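Local coordinates for protein octenoyl-coa reductase/carboxylase (Streptomyces sp., PDB 4A0S) that probably catalyses the NADPH-dependent reductive carboxylation of 2-octenoyl-CoA, which supplies an extender unit for cinnabaramide polyketide biosynthesis, at residues 90-93 with 94-97; 160-164 with 165-169. All blocks are in the same frame, centred on the assembly; numbering follows the deposited sequence.

Contact 1: residues 90-93 with 94-97. With CO8 (octanoyl-coenzyme A), chain E.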
loop_
_atom_site.group_PDB
_atom_site.type_symbol
_atom_site.label_atom_id
_atom_site.label_comp_id
_atom_site.label_asym_id
_atom_site.label_seq_id
_atom_site.Cartn_x
_atom_site.Cartn_y
_atom_site.Cartn_z
ATOM N N PHE A 90 34.995 -8.989 -9.376
ATOM C CA PHE A 90 36.080 -8.112 -8.929
ATOM C C PHE A 90 35.783 -6.631 -9.150
ATOM O O PHE A 90 36.196 -5.791 -8.353
ATOM C CB PHE A 90 37.392 -8.559 -9.547
ATOM C CG PHE A 90 37.817 -9.903 -9.056
ATOM C CD1 PHE A 90 38.504 -10.022 -7.853
ATOM C CD2 PHE A 90 37.470 -11.048 -9.745
ATOM C CE1 PHE A 90 38.871 -11.246 -7.367
ATOM C CE2 PHE A 90 37.831 -12.296 -9.255
ATOM C CZ PHE A 90 38.540 -12.387 -8.061
ATOM N N HIS A 91 35.023 -6.322 -10.194
ATOM C CA HIS A 91 34.589 -4.952 -10.426
ATOM C C HIS A 91 33.714 -4.490 -9.262
ATOM O O HIS A 91 33.821 -3.347 -8.817
ATOM C CB HIS A 91 33.832 -4.834 -11.751
ATOM C CG HIS A 91 33.132 -3.521 -11.927
ATOM N ND1 HIS A 91 33.805 -2.343 -12.206
ATOM C CD2 HIS A 91 31.819 -3.196 -11.852
ATOM C CE1 HIS A 91 32.932 -1.354 -12.300
ATOM N NE2 HIS A 91 31.721 -1.844 -12.088
ATOM N N PHE A 92 32.861 -5.388 -8.759
ATOM C CA PHE A 92 31.999 -5.069 -7.613
ATOM C C PHE A 92 32.786 -4.920 -6.332
ATOM O O PHE A 92 32.524 -4.011 -5.535
ATOM C CB PHE A 92 30.888 -6.103 -7.437
ATOM C CG PHE A 92 30.138 -6.391 -8.707
ATOM C CD1 PHE A 92 29.731 -5.352 -9.542
ATOM C CD2 PHE A 92 29.868 -7.698 -9.075
ATOM C CE1 PHE A 92 29.053 -5.620 -10.733
ATOM C CE2 PHE A 92 29.181 -7.985 -10.268
ATOM C CZ PHE A 92 28.782 -6.947 -11.092
ATOM N N LEU A 93 33.768 -5.798 -6.163
ATOM C CA LEU A 93 34.614 -5.779 -4.993
ATOM C C LEU A 93 35.357 -4.457 -4.954
ATOM O O LEU A 93 35.496 -3.845 -3.896
ATOM C CB LEU A 93 35.578 -6.965 -5.005
ATOM C CG LEU A 93 34.935 -8.356 -4.926
ATOM C CD1 LEU A 93 36.006 -9.437 -4.914
ATOM C CD2 LEU A 93 34.025 -8.492 -3.710
ATOM N N LYS A 94 35.795 -3.998 -6.121
ATOM C CA LYS A 94 36.511 -2.739 -6.206
ATOM C C LYS A 94 35.593 -1.553 -5.941
ATOM O O LYS A 94 35.987 -0.599 -5.278
ATOM C CB LYS A 94 37.210 -2.619 -7.559
ATOM C CG LYS A 94 38.406 -3.547 -7.680
ATOM C CD LYS A 94 39.207 -3.322 -8.954
ATOM C CE LYS A 94 40.633 -3.882 -8.795
ATOM N NZ LYS A 94 41.445 -3.231 -7.704
ATOM N N GLN A 95 34.370 -1.619 -6.453
ATOM C CA GLN A 95 33.373 -0.590 -6.199
ATOM C C GLN A 95 33.078 -0.551 -4.702
ATOM O O GLN A 95 32.988 0.510 -4.104
ATOM C CB GLN A 95 32.070 -0.897 -6.940
ATOM C CG GLN A 95 32.074 -0.604 -8.441
ATOM C CD GLN A 95 30.686 -0.753 -9.057
ATOM O OE1 GLN A 95 30.102 -1.850 -9.060
ATOM N NE2 GLN A 95 30.145 0.356 -9.580
ATOM N N ASN A 96 32.886 -1.734 -4.130
ATOM C CA ASN A 96 32.666 -1.897 -2.710
ATOM C C ASN A 96 33.813 -1.210 -1.952
ATOM O O ASN A 96 33.581 -0.305 -1.145
ATOM C CB ASN A 96 32.598 -3.398 -2.405
ATOM C CG ASN A 96 32.255 -3.712 -0.958
ATOM O OD1 ASN A 96 32.403 -2.874 -0.055
ATOM N ND2 ASN A 96 31.800 -4.947 -0.729
ATOM N N ALA A 97 35.047 -1.598 -2.275
ATOM C CA ALA A 97 36.241 -1.063 -1.613
ATOM C C ALA A 97 36.444 0.442 -1.773
ATOM O O ALA A 97 37.145 1.061 -0.967
ATOM C CB ALA A 97 37.462 -1.794 -2.087
HETATM N N1A CO8 E . 35.560 -6.767 -16.971
HETATM C C2A CO8 E . 35.788 -5.800 -16.080
HETATM N N3A CO8 E . 34.902 -4.833 -15.872
HETATM C C4A CO8 E . 33.744 -4.826 -16.570
HETATM C C5A CO8 E . 33.466 -5.816 -17.505
HETATM C C6A CO8 E . 34.419 -6.812 -17.700
HETATM N N6A CO8 E . 34.194 -7.791 -18.581
HETATM N N7A CO8 E . 32.267 -5.562 -18.030
HETATM C C8A CO8 E . 31.805 -4.451 -17.453
HETATM N N9A CO8 E . 32.706 -4.001 -16.565
HETATM C C1B CO8 E . 32.629 -2.800 -15.690
HETATM C C2B CO8 E . 32.887 -1.517 -16.487
HETATM O O2B CO8 E . 33.672 -0.596 -15.697
HETATM C C3B CO8 E . 31.464 -0.999 -16.680
HETATM O O3B CO8 E . 31.461 0.410 -16.856
HETATM P P3B CO8 E . 31.271 0.929 -18.377
HETATM O O7A CO8 E . 32.498 1.963 -18.659
HETATM O O8A CO8 E . 31.607 -0.293 -19.428
HETATM O O9A CO8 E . 29.922 1.483 -18.612
HETATM C C4B CO8 E . 30.771 -1.389 -15.380
HETATM O O4B CO8 E . 31.306 -2.685 -15.075
HETATM C C5B CO8 E . 29.273 -1.653 -15.582
HETATM O O5B CO8 E . 28.705 -2.146 -14.351
HETATM P P1A CO8 E . 28.471 -1.117 -13.095
HETATM O O1A CO8 E . 27.804 -2.030 -11.883
HETATM O O2A CO8 E . 29.718 -0.461 -12.588
HETATM O O3A CO8 E . 27.459 0.053 -13.655
HETATM P P2A CO8 E . 25.819 0.102 -13.631
HETATM O O4A CO8 E . 25.362 0.784 -15.001
HETATM O O5A CO8 E . 25.241 0.797 -12.434
HETATM O O6A CO8 E . 25.303 -1.444 -13.739
HETATM C CBP CO8 E . 23.965 -3.425 -13.159
HETATM C CCP CO8 E . 24.169 -1.902 -12.976
HETATM C CDP CO8 E . 23.460 -3.621 -14.599
HETATM C CEP CO8 E . 22.866 -3.860 -12.190
HETATM C CAP CO8 E . 25.312 -4.178 -12.891
HETATM O OAP CO8 E . 25.944 -3.803 -11.625
HETATM C C9P CO8 E . 25.214 -5.724 -13.013
HETATM O O9P CO8 E . 25.136 -6.237 -14.136
HETATM N N8P CO8 E . 25.260 -6.434 -11.862
HETATM C C7P CO8 E . 25.267 -7.927 -11.840
HETATM C C6P CO8 E . 23.906 -8.591 -11.490
HETATM C C5P CO8 E . 23.698 -9.814 -12.416
HETATM O O5P CO8 E . 23.617 -9.654 -13.631
HETATM N N4P CO8 E . 23.753 -11.054 -11.934
HETATM C C3P CO8 E . 23.677 -11.539 -10.560
HETATM C C2P CO8 E . 22.314 -12.246 -10.569
HETATM S S1P CO8 E . 21.176 -11.550 -9.313
HETATM C "C1'" CO8 E . 21.320 -12.809 -8.135
HETATM O "O1'" CO8 E . 21.597 -13.986 -8.430
HETATM C "C2'" CO8 E . 21.129 -12.375 -6.841
HETATM C "C3'" CO8 E . 21.181 -13.213 -5.750
HETATM C "C4'" CO8 E . 20.935 -12.687 -4.476
HETATM C "C5'" CO8 E . 21.013 -11.173 -4.352
HETATM C "C6'" CO8 E . 20.873 -10.891 -2.840
HETATM C "C7'" CO8 E . 20.681 -9.416 -2.624
HETATM C "C8'" CO8 E . 20.688 -9.162 -1.114
#

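Contact 2: residues 160-164 with 165-169. With CO8 (octanoyl-coenzyme A), chain E.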
loop_
_atom_site.group_PDB
_atom_site.type_symbol
_atom_site.label_atom_id
_atom_site.label_comp_id
_atom_site.label_asym_id
_atom_site.label_seq_id
_atom_site.Cartn_x
_atom_site.Cartn_y
_atom_site.Cartn_z
ATOM N N GLU A 160 24.185 1.182 -0.986
ATOM C CA GLU A 160 25.306 0.329 -0.606
ATOM C C GLU A 160 24.851 -1.113 -0.392
ATOM O O GLU A 160 25.593 -1.937 0.127
ATOM C CB GLU A 160 26.011 0.870 0.648
ATOM C CG GLU A 160 26.617 2.282 0.490
ATOM C CD GLU A 160 27.668 2.364 -0.598
ATOM O OE1 GLU A 160 28.168 1.309 -1.041
ATOM O OE2 GLU A 160 27.984 3.498 -1.025
ATOM N N GLN A 161 23.617 -1.410 -0.780
ATOM C CA GLN A 161 23.127 -2.758 -0.624
ATOM C C GLN A 161 23.937 -3.652 -1.540
ATOM O O GLN A 161 24.080 -3.361 -2.718
ATOM C CB GLN A 161 21.643 -2.876 -0.961
ATOM C CG GLN A 161 21.140 -4.308 -0.993
ATOM C CD GLN A 161 21.402 -5.002 -2.331
ATOM O OE1 GLN A 161 21.006 -4.506 -3.399
ATOM N NE2 GLN A 161 22.057 -6.154 -2.275
ATOM N N ARG A 162 24.476 -4.710 -0.968
ATOM C CA ARG A 162 25.238 -5.700 -1.710
ATOM C C ARG A 162 24.788 -7.110 -1.377
ATOM O O ARG A 162 24.118 -7.332 -0.369
ATOM C CB ARG A 162 26.727 -5.525 -1.452
ATOM C CG ARG A 162 27.271 -4.272 -2.104
ATOM C CD ARG A 162 28.803 -4.144 -1.929
ATOM N NE ARG A 162 29.250 -2.978 -2.674
ATOM C CZ ARG A 162 29.092 -1.723 -2.268
ATOM N NH1 ARG A 162 28.527 -1.462 -1.092
ATOM N NH2 ARG A 162 29.508 -0.722 -3.040
ATOM N N ALA A 163 25.122 -8.034 -2.271
ATOM C CA ALA A 163 24.885 -9.453 -2.082
ATOM C C ALA A 163 26.172 -10.064 -1.573
ATOM O O ALA A 163 27.193 -10.100 -2.266
ATOM C CB ALA A 163 24.464 -10.120 -3.385
ATOM N N TRP A 164 26.108 -10.524 -0.338
ATOM C CA TRP A 164 27.179 -11.254 0.287
ATOM C C TRP A 164 27.778 -12.314 -0.636
ATOM O O TRP A 164 27.039 -13.100 -1.240
ATOM C CB TRP A 164 26.611 -11.931 1.512
ATOM C CG TRP A 164 27.635 -12.561 2.317
ATOM C CD1 TRP A 164 28.777 -11.993 2.759
ATOM C CD2 TRP A 164 27.598 -13.883 2.846
ATOM N NE1 TRP A 164 29.486 -12.890 3.514
ATOM C CE2 TRP A 164 28.780 -14.064 3.584
ATOM C CE3 TRP A 164 26.696 -14.945 2.737
ATOM C CZ2 TRP A 164 29.084 -15.261 4.232
ATOM C CZ3 TRP A 164 26.989 -16.136 3.387
ATOM C CH2 TRP A 164 28.176 -16.281 4.134
ATOM N N GLY A 165 29.105 -12.314 -0.754
ATOM C CA GLY A 165 29.804 -13.293 -1.587
ATOM C C GLY A 165 29.683 -13.060 -3.079
ATOM O O GLY A 165 30.179 -13.857 -3.864
ATOM N N PHE A 166 29.014 -11.977 -3.473
ATOM C CA PHE A 166 28.892 -11.614 -4.876
ATOM C C PHE A 166 29.431 -10.206 -5.124
ATOM O O PHE A 166 30.375 -10.044 -5.865
ATOM C CB PHE A 166 27.447 -11.767 -5.374
ATOM C CG PHE A 166 27.293 -11.481 -6.827
ATOM C CD1 PHE A 166 27.744 -12.391 -7.783
ATOM C CD2 PHE A 166 26.737 -10.286 -7.250
ATOM C CE1 PHE A 166 27.621 -12.124 -9.145
ATOM C CE2 PHE A 166 26.602 -10.004 -8.617
ATOM C CZ PHE A 166 27.053 -10.934 -9.568
ATOM N N GLU A 167 28.839 -9.198 -4.489
ATOM C CA GLU A 167 29.451 -7.864 -4.454
ATOM C C GLU A 167 30.271 -7.663 -3.190
ATOM O O GLU A 167 30.800 -6.576 -2.956
ATOM C CB GLU A 167 28.398 -6.756 -4.554
ATOM C CG GLU A 167 27.719 -6.655 -5.903
ATOM C CD GLU A 167 26.317 -7.213 -5.899
ATOM O OE1 GLU A 167 25.806 -7.510 -4.801
ATOM O OE2 GLU A 167 25.703 -7.332 -6.998
ATOM N N THR A 168 30.349 -8.690 -2.354
ATOM C CA THR A 168 31.226 -8.631 -1.204
ATOM C C THR A 168 32.114 -9.838 -1.214
ATOM O O THR A 168 31.786 -10.859 -1.800
ATOM C CB THR A 168 30.503 -8.592 0.171
ATOM O OG1 THR A 168 30.169 -9.910 0.597
ATOM C CG2 THR A 168 29.269 -7.697 0.139
ATOM N N ASN A 169 33.229 -9.713 -0.520
ATOM C CA ASN A 169 34.105 -10.825 -0.363
ATOM C C ASN A 169 33.684 -11.600 0.874
ATOM O O ASN A 169 32.705 -11.246 1.554
ATOM C CB ASN A 169 35.545 -10.343 -0.223
ATOM C CG ASN A 169 36.515 -11.228 -0.962
ATOM O OD1 ASN A 169 36.391 -12.459 -0.939
ATOM N ND2 ASN A 169 37.495 -10.616 -1.621
HETATM N N1A CO8 E . 35.560 -6.767 -16.971
HETATM C C2A CO8 E . 35.788 -5.800 -16.080
HETATM N N3A CO8 E . 34.902 -4.833 -15.872
HETATM C C4A CO8 E . 33.744 -4.826 -16.570
HETATM C C5A CO8 E . 33.466 -5.816 -17.505
HETATM C C6A CO8 E . 34.419 -6.812 -17.700
HETATM N N6A CO8 E . 34.194 -7.791 -18.581
HETATM N N7A CO8 E . 32.267 -5.562 -18.030
HETATM C C8A CO8 E . 31.805 -4.451 -17.453
HETATM N N9A CO8 E . 32.706 -4.001 -16.565
HETATM C C1B CO8 E . 32.629 -2.800 -15.690
HETATM C C2B CO8 E . 32.887 -1.517 -16.487
HETATM O O2B CO8 E . 33.672 -0.596 -15.697
HETATM C C3B CO8 E . 31.464 -0.999 -16.680
HETATM O O3B CO8 E . 31.461 0.410 -16.856
HETATM P P3B CO8 E . 31.271 0.929 -18.377
HETATM O O7A CO8 E . 32.498 1.963 -18.659
HETATM O O8A CO8 E . 31.607 -0.293 -19.428
HETATM O O9A CO8 E . 29.922 1.483 -18.612
HETATM C C4B CO8 E . 30.771 -1.389 -15.380
HETATM O O4B CO8 E . 31.306 -2.685 -15.075
HETATM C C5B CO8 E . 29.273 -1.653 -15.582
HETATM O O5B CO8 E . 28.705 -2.146 -14.351
HETATM P P1A CO8 E . 28.471 -1.117 -13.095
HETATM O O1A CO8 E . 27.804 -2.030 -11.883
HETATM O O2A CO8 E . 29.718 -0.461 -12.588
HETATM O O3A CO8 E . 27.459 0.053 -13.655
HETATM P P2A CO8 E . 25.819 0.102 -13.631
HETATM O O4A CO8 E . 25.362 0.784 -15.001
HETATM O O5A CO8 E . 25.241 0.797 -12.434
HETATM O O6A CO8 E . 25.303 -1.444 -13.739
HETATM C CBP CO8 E . 23.965 -3.425 -13.159
HETATM C CCP CO8 E . 24.169 -1.902 -12.976
HETATM C CDP CO8 E . 23.460 -3.621 -14.599
HETATM C CEP CO8 E . 22.866 -3.860 -12.190
HETATM C CAP CO8 E . 25.312 -4.178 -12.891
HETATM O OAP CO8 E . 25.944 -3.803 -11.625
HETATM C C9P CO8 E . 25.214 -5.724 -13.013
HETATM O O9P CO8 E . 25.136 -6.237 -14.136
HETATM N N8P CO8 E . 25.260 -6.434 -11.862
HETATM C C7P CO8 E . 25.267 -7.927 -11.840
HETATM C C6P CO8 E . 23.906 -8.591 -11.490
HETATM C C5P CO8 E . 23.698 -9.814 -12.416
HETATM O O5P CO8 E . 23.617 -9.654 -13.631
HETATM N N4P CO8 E . 23.753 -11.054 -11.934
HETATM C C3P CO8 E . 23.677 -11.539 -10.560
HETATM C C2P CO8 E . 22.314 -12.246 -10.569
HETATM S S1P CO8 E . 21.176 -11.550 -9.313
HETATM C "C1'" CO8 E . 21.320 -12.809 -8.135
HETATM O "O1'" CO8 E . 21.597 -13.986 -8.430
HETATM C "C2'" CO8 E . 21.129 -12.375 -6.841
HETATM C "C3'" CO8 E . 21.181 -13.213 -5.750
HETATM C "C4'" CO8 E . 20.935 -12.687 -4.476
HETATM C "C5'" CO8 E . 21.013 -11.173 -4.352
HETATM C "C6'" CO8 E . 20.873 -10.891 -2.840
HETATM C "C7'" CO8 E . 20.681 -9.416 -2.624
HETATM C "C8'" CO8 E . 20.688 -9.162 -1.114
HETATM O O HOH W 1 23.222 -6.865 -4.985
#

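Contact 1: residues 90-93 with 94-97
His91 and Gln95, one helical turn apart, meet at the pyrophosphate of the bound octanoyl-CoA. His91 NE2 donates a very short hydrogen bond to O2A of CO8 (2.5 Å). Gln95 NE2 also approaches this oxygen, at 3.1 Å from CO8 O2A. The imidazole is sandwiched. Over one face lies the ribose oxygen O4B of the ligand, near the rim. Over the opposite face lies Gln95 CG, 4.1 Å from the ring centroid, in a CH-pi contact. His91 has CG anti to the backbone N (chi1 169°), and this rotation swings the ring out from the helix to the ligand. A leucine here would probably cost O2A the imidazole donor and take away the flat surface on which Gln95 CG rests.

Phe92 lies side by side with Gln95. Gln95 OE1 sits at the ring edge, in its plane, 3.6 Å from Phe92 CD1. The far end of the ring reaches the pantetheine arm, with Phe92 CZ 3.6 Å from CO8 N8P. These residues belong to helix 89-97 of the GroES-like domain, a fold shared by the zinc-type alcohol dehydrogenases and their enoyl reductase relatives. Successive i to i+4 backbone bonds fix the spacing of the side chains: Lys94 N to Phe90 O (2.9 Å), Gln95 N to His91 O (3.0 Å), then Asn96 N to Phe92 O and Ala97 N to Leu93 O.

Further out, Phe90 and Leu93 rest on His111 of strand 110-112. Lys94 NZ makes a salt bridge with Asp107. The same ligand is also held by Arg286, Arg293 and Tyr349 of the second subunit.

Contact 2: residues 160-164 with 165-169
Glu167 folds back on Ala163 and binds it at both ends of the residue. The carboxylate accepts the N-H of Ala163, with Ala163 N at 2.7 Å from Glu167 OE1 and nearly along its C-O axis. A sharp bend at chi2 (104°) turns the carboxylate back to this amide. In return, Ala163 O accepts Glu167 N at 2.9 Å, in the carbonyl plane. Ala163 O also accepts Phe166 N at 2.9 Å, tilted out of that plane, and a weak bond from Thr168 N.

The bond from Phe166 N closes a type II beta turn over residues 163-166. Gly165 takes the third position with a positive phi (74°), and a side chain there would run into Trp164 O. The turn follows strand 162-163, which pairs antiparallel with 142-143 in the GroES-like domain. Gly165 N donates to Thr168 OG1 (3.0 Å), and that hydroxyl donates onward to Asn169 O. Thr168 OG1 also lies against CA and CD1 of Trp164, whose indole NE1 is bonded to Val178 O.

Ala163 and Phe166 turn to the acyl-CoA. Ala163 CB touches the octanoyl chain, 3.7 Å from CO8 C6'. Phe166 CZ meets CO8 C3P at 3.6 Å, with the ring set obliquely. On this ligand side a water links two buried side chains: it accepts from Gln161 NE2 and donates to Glu167 OE1. Gln161 OE1 is bonded to Arg328 of the second subunit.

The looser, partly exposed side is that of Glu160 and Arg162. They form a salt bridge in which NH1 and NH2 both donate to Glu160 OE1, in the guanidinium plane, with Arg162 NH1 2.8 Å from Glu160 OE1. Towards Glu167, Arg162 offers mainly the carbons of its extended chain, and the guanidinium and carboxylate planes are 72° apart.

How the contacts relate
Both contacts lie in the GroES-like domain, their centres about 9 Å apart. Contact 1, on helix 89-97, comes first along the chain; contact 2 follows at strand 162-163 and the loop after it. They touch directly. Asn96 ND2 of the helix probably donates to Glu167 O (2.9 Å), and Leu93 CD2 packs on Thr168 C at 3.4 Å. The rings of Phe92 and Phe166 also meet, with planes about 40° apart. The two contacts line one length of the acyl-CoA site: contact 1 at the pyrophosphate and pantetheine, contact 2 from the pantetheine to the octanoyl chain. The second subunit completes this site.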